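Local coordinates for protein fructose transport system repressor FruR (Pseudomonas putida, PDB 3O74) that probably acts as a LacI-family DNA-binding regulator that represses or activates metabolic genes, with fructose 1-phosphate as its preferred effector, at residues Asp182-Thr187 / Leu209-Phe214; Asn228-Gln233 / Arg263-Arg268. All blocks are in the same frame, centred on the assembly; numbering follows the deposited sequence.

Interaction 1 of 2, residues Asp182-Thr187 / Leu209-Phe214; sequences DALVTT and LQLGTF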
loop_
_atom_site.group_PDB
_atom_site.type_symbol
_atom_site.label_atom_id
_atom_site.label_comp_id
_atom_site.label_asym_id
_atom_site.label_seq_id
_atom_site.Cartn_x
_atom_site.Cartn_y
_atom_site.Cartn_z
ATOM N N ASP B 182 -1.676 -4.125 -30.529
ATOM C CA ASP B 182 -0.938 -2.890 -30.751
ATOM C C ASP B 182 -1.095 -1.936 -29.572
ATOM O O ASP B 182 -0.211 -1.127 -29.295
ATOM C CB ASP B 182 -1.389 -2.212 -32.041
ATOM C CG ASP B 182 -0.853 -2.902 -33.280
ATOM O OD1 ASP B 182 -0.063 -3.862 -33.140
ATOM O OD2 ASP B 182 -1.219 -2.479 -34.395
ATOM N N ALA B 183 -2.221 -2.043 -28.873
ATOM C CA ALA B 183 -2.524 -1.142 -27.767
ATOM C C ALA B 183 -3.329 -1.850 -26.686
ATOM O O ALA B 183 -4.116 -2.755 -26.973
ATOM C CB ALA B 183 -3.278 0.088 -28.268
ATOM N N LEU B 184 -3.135 -1.428 -25.444
ATOM C CA LEU B 184 -3.787 -2.080 -24.319
ATOM C C LEU B 184 -4.118 -1.100 -23.203
ATOM O O LEU B 184 -3.288 -0.282 -22.806
ATOM C CB LEU B 184 -2.902 -3.196 -23.764
ATOM C CG LEU B 184 -3.401 -3.835 -22.467
ATOM C CD1 LEU B 184 -4.619 -4.695 -22.740
ATOM C CD2 LEU B 184 -2.303 -4.657 -21.804
ATOM N N VAL B 185 -5.343 -1.199 -22.698
ATOM C CA VAL B 185 -5.753 -0.446 -21.521
ATOM C C VAL B 185 -6.080 -1.412 -20.391
ATOM O O VAL B 185 -6.831 -2.368 -20.590
ATOM C CB VAL B 185 -6.994 0.418 -21.807
ATOM C CG1 VAL B 185 -7.525 1.043 -20.519
ATOM C CG2 VAL B 185 -6.670 1.490 -22.831
ATOM N N THR B 186 -5.501 -1.176 -19.215
ATOM C CA THR B 186 -5.884 -1.919 -18.020
ATOM C C THR B 186 -6.684 -1.000 -17.107
ATOM O O THR B 186 -6.348 0.175 -16.943
ATOM C CB THR B 186 -4.661 -2.463 -17.259
ATOM O OG1 THR B 186 -3.760 -1.387 -16.977
ATOM C CG2 THR B 186 -3.933 -3.510 -18.086
ATOM N N THR B 187 -7.744 -1.534 -16.513
ATOM C CA THR B 187 -8.637 -0.728 -15.689
ATOM C C THR B 187 -8.109 -0.548 -14.269
ATOM O O THR B 187 -8.742 0.111 -13.444
ATOM C CB THR B 187 -10.041 -1.332 -15.630
ATOM O OG1 THR B 187 -9.988 -2.607 -14.976
ATOM C CG2 THR B 187 -10.613 -1.483 -17.050
ATOM N N LEU B 209 4.151 -2.716 -26.975
ATOM C CA LEU B 209 2.801 -2.197 -27.200
ATOM C C LEU B 209 2.582 -0.799 -26.621
ATOM O O LEU B 209 3.367 -0.323 -25.801
ATOM C CB LEU B 209 1.737 -3.158 -26.649
ATOM C CG LEU B 209 2.011 -4.010 -25.404
ATOM C CD1 LEU B 209 2.825 -3.274 -24.356
ATOM C CD2 LEU B 209 0.700 -4.517 -24.814
ATOM N N GLN B 210 1.510 -0.149 -27.068
ATOM C CA GLN B 210 1.043 1.096 -26.464
ATOM C C GLN B 210 0.254 0.760 -25.202
ATOM O O GLN B 210 -0.743 0.041 -25.273
ATOM C CB GLN B 210 0.136 1.850 -27.436
ATOM C CG GLN B 210 0.808 2.266 -28.731
ATOM C CD GLN B 210 1.445 3.635 -28.639
ATOM O OE1 GLN B 210 2.647 3.760 -28.413
ATOM N NE2 GLN B 210 0.638 4.674 -28.818
ATOM N N LEU B 211 0.686 1.287 -24.057
ATOM C CA LEU B 211 0.068 0.939 -22.778
ATOM C C LEU B 211 -0.604 2.109 -22.075
ATOM O O LEU B 211 -0.065 3.214 -22.022
ATOM C CB LEU B 211 1.098 0.326 -21.827
ATOM C CG LEU B 211 1.547 -1.109 -22.065
ATOM C CD1 LEU B 211 2.551 -1.507 -21.000
ATOM C CD2 LEU B 211 0.353 -2.048 -22.056
ATOM N N GLY B 212 -1.774 1.839 -21.507
ATOM C CA GLY B 212 -2.484 2.814 -20.704
ATOM C C GLY B 212 -3.174 2.119 -19.546
ATOM O O GLY B 212 -3.671 1.001 -19.693
ATOM N N THR B 213 -3.216 2.781 -18.394
ATOM C CA THR B 213 -3.767 2.164 -17.194
ATOM C C THR B 213 -4.441 3.178 -16.277
ATOM O O THR B 213 -4.164 4.376 -16.342
ATOM C CB THR B 213 -2.673 1.437 -16.386
ATOM O OG1 THR B 213 -3.274 0.690 -15.321
ATOM C CG2 THR B 213 -1.679 2.436 -15.801
ATOM N N PHE B 214 -5.343 2.684 -15.435
ATOM C CA PHE B 214 -5.853 3.467 -14.321
ATOM C C PHE B 214 -4.889 3.319 -13.159
ATOM O O PHE B 214 -4.246 2.280 -13.003
ATOM C CB PHE B 214 -7.246 2.993 -13.920
ATOM C CG PHE B 214 -8.340 3.532 -14.792
ATOM C CD1 PHE B 214 -8.461 3.123 -16.109
ATOM C CD2 PHE B 214 -9.256 4.443 -14.289
ATOM C CE1 PHE B 214 -9.475 3.621 -16.913
ATOM C CE2 PHE B 214 -10.266 4.940 -15.082
ATOM C CZ PHE B 214 -10.377 4.530 -16.396
#

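Interaction 2 of 2, residues Asn228-Gln233 / Arg263-Arg268; sequences NAMAQQ and RTFKQR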
loop_
_atom_site.group_PDB
_atom_site.type_symbol
_atom_site.label_atom_id
_atom_site.label_comp_id
_atom_site.label_asym_id
_atom_site.label_seq_id
_atom_site.Cartn_x
_atom_site.Cartn_y
_atom_site.Cartn_z
ATOM N N ASN B 228 0.871 5.446 -20.204
ATOM C CA ASN B 228 -0.034 6.524 -19.824
ATOM C C ASN B 228 -0.908 6.098 -18.651
ATOM O O ASN B 228 -1.426 4.984 -18.628
ATOM C CB ASN B 228 -0.903 6.943 -21.005
ATOM C CG ASN B 228 -0.143 7.772 -22.022
ATOM O OD1 ASN B 228 1.029 8.097 -21.830
ATOM N ND2 ASN B 228 -0.811 8.125 -23.106
ATOM N N ALA B 229 -1.076 6.988 -17.680
ATOM C CA ALA B 229 -1.790 6.643 -16.455
ATOM C C ALA B 229 -2.799 7.706 -16.028
ATOM O O ALA B 229 -2.530 8.901 -16.112
ATOM C CB ALA B 229 -0.803 6.363 -15.332
HETATM N N MSE B 230 -3.961 7.253 -15.563
HETATM C CA MSE B 230 -4.992 8.138 -15.030
HETATM C C MSE B 230 -5.080 7.956 -13.517
HETATM O O MSE B 230 -5.682 6.995 -13.045
HETATM C CB MSE B 230 -6.344 7.808 -15.660
HETATM C CG MSE B 230 -6.538 8.343 -17.068
HETATM SE SE MSE B 230 -6.897 10.254 -17.059
HETATM C CE MSE B 230 -7.334 10.472 -18.940
ATOM N N ALA B 231 -4.485 8.877 -12.762
ATOM C CA ALA B 231 -4.413 8.755 -11.306
ATOM C C ALA B 231 -5.550 9.480 -10.576
ATOM O O ALA B 231 -6.009 10.530 -11.016
ATOM C CB ALA B 231 -3.062 9.244 -10.803
ATOM N N GLN B 232 -5.988 8.914 -9.455
ATOM C CA GLN B 232 -6.994 9.548 -8.611
ATOM C C GLN B 232 -6.409 10.755 -7.899
ATOM O O GLN B 232 -5.231 10.762 -7.549
ATOM C CB GLN B 232 -7.500 8.574 -7.545
ATOM C CG GLN B 232 -8.174 7.314 -8.063
ATOM C CD GLN B 232 -8.737 6.463 -6.932
ATOM O OE1 GLN B 232 -9.255 6.987 -5.946
ATOM N NE2 GLN B 232 -8.641 5.147 -7.075
ATOM N N GLN B 233 -7.237 11.769 -7.671
ATOM C CA GLN B 233 -6.872 12.842 -6.758
ATOM C C GLN B 233 -7.278 12.400 -5.353
ATOM O O GLN B 233 -8.337 12.782 -4.852
ATOM C CB GLN B 233 -7.558 14.156 -7.146
ATOM C CG GLN B 233 -7.230 14.632 -8.561
ATOM C CD GLN B 233 -7.740 16.034 -8.862
ATOM O OE1 GLN B 233 -7.155 17.027 -8.431
ATOM N NE2 GLN B 233 -8.828 16.117 -9.619
ATOM N N ARG B 263 -9.819 12.585 -12.615
ATOM C CA ARG B 263 -8.502 11.977 -12.503
ATOM C C ARG B 263 -7.468 12.854 -13.206
ATOM O O ARG B 263 -7.800 13.598 -14.126
ATOM C CB ARG B 263 -8.505 10.574 -13.114
ATOM C CG ARG B 263 -9.283 9.545 -12.304
ATOM C CD ARG B 263 -9.192 8.150 -12.914
ATOM N NE ARG B 263 -9.854 7.159 -12.069
ATOM C CZ ARG B 263 -9.220 6.347 -11.229
ATOM N NH1 ARG B 263 -7.899 6.392 -11.129
ATOM N NH2 ARG B 263 -9.906 5.481 -10.494
ATOM N N THR B 264 -6.213 12.773 -12.773
ATOM C CA THR B 264 -5.143 13.506 -13.441
ATOM C C THR B 264 -4.477 12.623 -14.493
ATOM O O THR B 264 -4.227 11.440 -14.256
ATOM C CB THR B 264 -4.104 14.043 -12.445
ATOM O OG1 THR B 264 -3.572 12.962 -11.671
ATOM C CG2 THR B 264 -4.750 15.059 -11.511
ATOM N N PHE B 265 -4.210 13.197 -15.661
ATOM C CA PHE B 265 -3.620 12.444 -16.761
ATOM C C PHE B 265 -2.096 12.516 -16.704
ATOM O O PHE B 265 -1.510 13.601 -16.757
ATOM C CB PHE B 265 -4.130 12.974 -18.103
ATOM C CG PHE B 265 -4.037 11.979 -19.232
ATOM C CD1 PHE B 265 -4.660 12.230 -20.445
ATOM C CD2 PHE B 265 -3.334 10.795 -19.081
ATOM C CE1 PHE B 265 -4.581 11.323 -21.487
ATOM C CE2 PHE B 265 -3.252 9.883 -20.122
ATOM C CZ PHE B 265 -3.876 10.149 -21.325
ATOM N N LYS B 266 -1.459 11.357 -16.577
ATOM C CA LYS B 266 -0.008 11.271 -16.610
ATOM C C LYS B 266 0.413 10.645 -17.930
ATOM O O LYS B 266 0.369 9.426 -18.087
ATOM C CB LYS B 266 0.516 10.426 -15.451
ATOM C CG LYS B 266 2.017 10.181 -15.511
ATOM C CD LYS B 266 2.803 11.456 -15.234
ATOM C CE LYS B 266 4.223 11.355 -15.771
ATOM N NZ LYS B 266 5.257 11.630 -14.733
ATOM N N GLN B 267 0.805 11.481 -18.885
ATOM C CA GLN B 267 1.218 10.993 -20.195
ATOM C C GLN B 267 2.717 10.787 -20.261
ATOM O O GLN B 267 3.498 11.700 -19.992
ATOM C CB GLN B 267 0.769 11.938 -21.309
ATOM C CG GLN B 267 -0.684 11.759 -21.737
ATOM C CD GLN B 267 -1.039 12.601 -22.949
ATOM O OE1 GLN B 267 -1.097 13.832 -22.876
ATOM N NE2 GLN B 267 -1.271 11.938 -24.076
ATOM N N ARG B 268 3.109 9.572 -20.617
ATOM C CA ARG B 268 4.512 9.231 -20.754
ATOM C C ARG B 268 4.802 8.841 -22.196
ATOM O O ARG B 268 5.957 8.730 -22.600
ATOM C CB ARG B 268 4.870 8.099 -19.794
ATOM C CG ARG B 268 4.589 8.446 -18.346
ATOM C CD ARG B 268 4.719 7.237 -17.449
ATOM N NE ARG B 268 3.983 7.417 -16.202
ATOM C CZ ARG B 268 4.556 7.511 -15.010
ATOM N NH1 ARG B 268 5.872 7.429 -14.904
ATOM N NH2 ARG B 268 3.818 7.676 -13.924
HETATM O O HOH W 1 0.262 9.743 -25.103
HETATM O O HOH W 2 -2.937 12.726 -8.746
#

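Interaction 1 of 2, residues Asp182-Thr187 / Leu209-Phe214
Leu184 and Gly212 lie at the middle of two parallel strands, 183-186 and 210-214, whose axes within these segments approach to 4.6 Å and run only 11° from parallel. Five backbone hydrogen bonds join them in the alternating parallel pattern: Leu184 and Thr186 each donate their N-H and accept through their carbonyl, Leu184 with the residues flanking Leu211 and Thr186 with those flanking Thr213, and Asp182 O adds a bond from Gln210 N at the start. Leu184 N to Gln210 O, at 2.8 Å, is the shortest of the five. Between them run CA-H...O contacts, among them Val185 CA to Gly212 O at 3.1 Å.

One side-chain hydrogen bond adds to the backbone pairing. Thr186 OG1 donates to Thr213 OG1 over 2.7 Å, and Thr213 OG1 in turn donates to its neighbour's carbonyl, Phe214 O, at 3.0 Å. Thr213 chi1 of -172° sets OG1 beside its own carbonyl carbon, where it can serve both buried partners.

Apolar packing continues on the same face as the threonines. Leu184 and Leu211 lie side by side, their CD2 methyls 3.7 Å apart, while Leu209 CD2 rests against Leu184 CB; helix 189-201 covers this face through Leu192, Val195 and Phe196. The other face carries Ala183, Gln210 and Val185, with Leu111 and Leu115 of helix 104-116 packed on Val185. At the C-terminal end the Phe214 ring presents its edge to Thr186 O.

Strand 183-186, helix 189-201 and strand 210-214 form a beta-alpha-beta crossover of the Rossmann-like core found in LacI-family sugar-binding domains.

Interaction 2 of 2, residues Asn228-Gln233 / Arg263-Arg268
Met230, a selenomethionine here, lays its CE methyl over one face of the Phe265 ring, 3.7 Å from the centroid, in a CH-pi contact; its selenium sits obliquely, making this a Met-aromatic pair. The bend at chi2 (-76°) brings the chain's end across to the ring. Gln267 CG covers the opposite face, and Asn228 CB and Ala229 O meet the edge. On either side of this non-hydrogen-bonded pair along the strands come the hydrogen-bonded pairs Ala229-Lys266 and Ala231-Thr264, their side chains on the other face; Lys266 N to Ala229 O, at 2.7 Å, is the shortest of their four backbone bonds.

Side chains grip the backbone at both ends. Asn228 OD1 takes the N-H of Arg268 at 2.8 Å and also that of Ile269. Arg263 reaches alongside with an extended chain, and its NH1 donates to Met230 O over 3.0 Å, a bent bond (138°), while Gln232 CG lies over one guanidinium face.

This pairing sets strand 227-231 beside the antiparallel strand 257-266, in the region where the two lobes of the periplasmic-binding-protein fold join.

Further out, Asp104 holds Arg263 NE in a salt bridge, and Ser114 takes a bond from Asn228 ND2. That amide nitrogen also donates to a water weakly bonded by Gln267 NE2. A second water links Gln232 O with Thr264 OG1. Lys266 NZ and Arg268 NH1 both form salt bridges to Asp221 OD1, and Arg268 NH2 makes another to Asp216.

The two contacts follow one another along the chain, interaction 1 closing before interaction 2 opens, and their centres are about 13 Å apart in one mixed sheet. Strands 210-214 and 227-231 are neighbours in it, joined by probable hydrogen bonds from Thr213 N to Asn228 O and from Met230 N to Thr213 O; Phe214 also packs against Arg263. Strands 183-186, 210-214, 227-231 and 257-266 are thus consecutive in the sheet, with helix 104-116 touching both contacts. Interaction 1 belongs to the parallel interior of one lobe, whereas interaction 2 carries the sheet to the antiparallel strand that continues toward strand 98-102 and the other lobe.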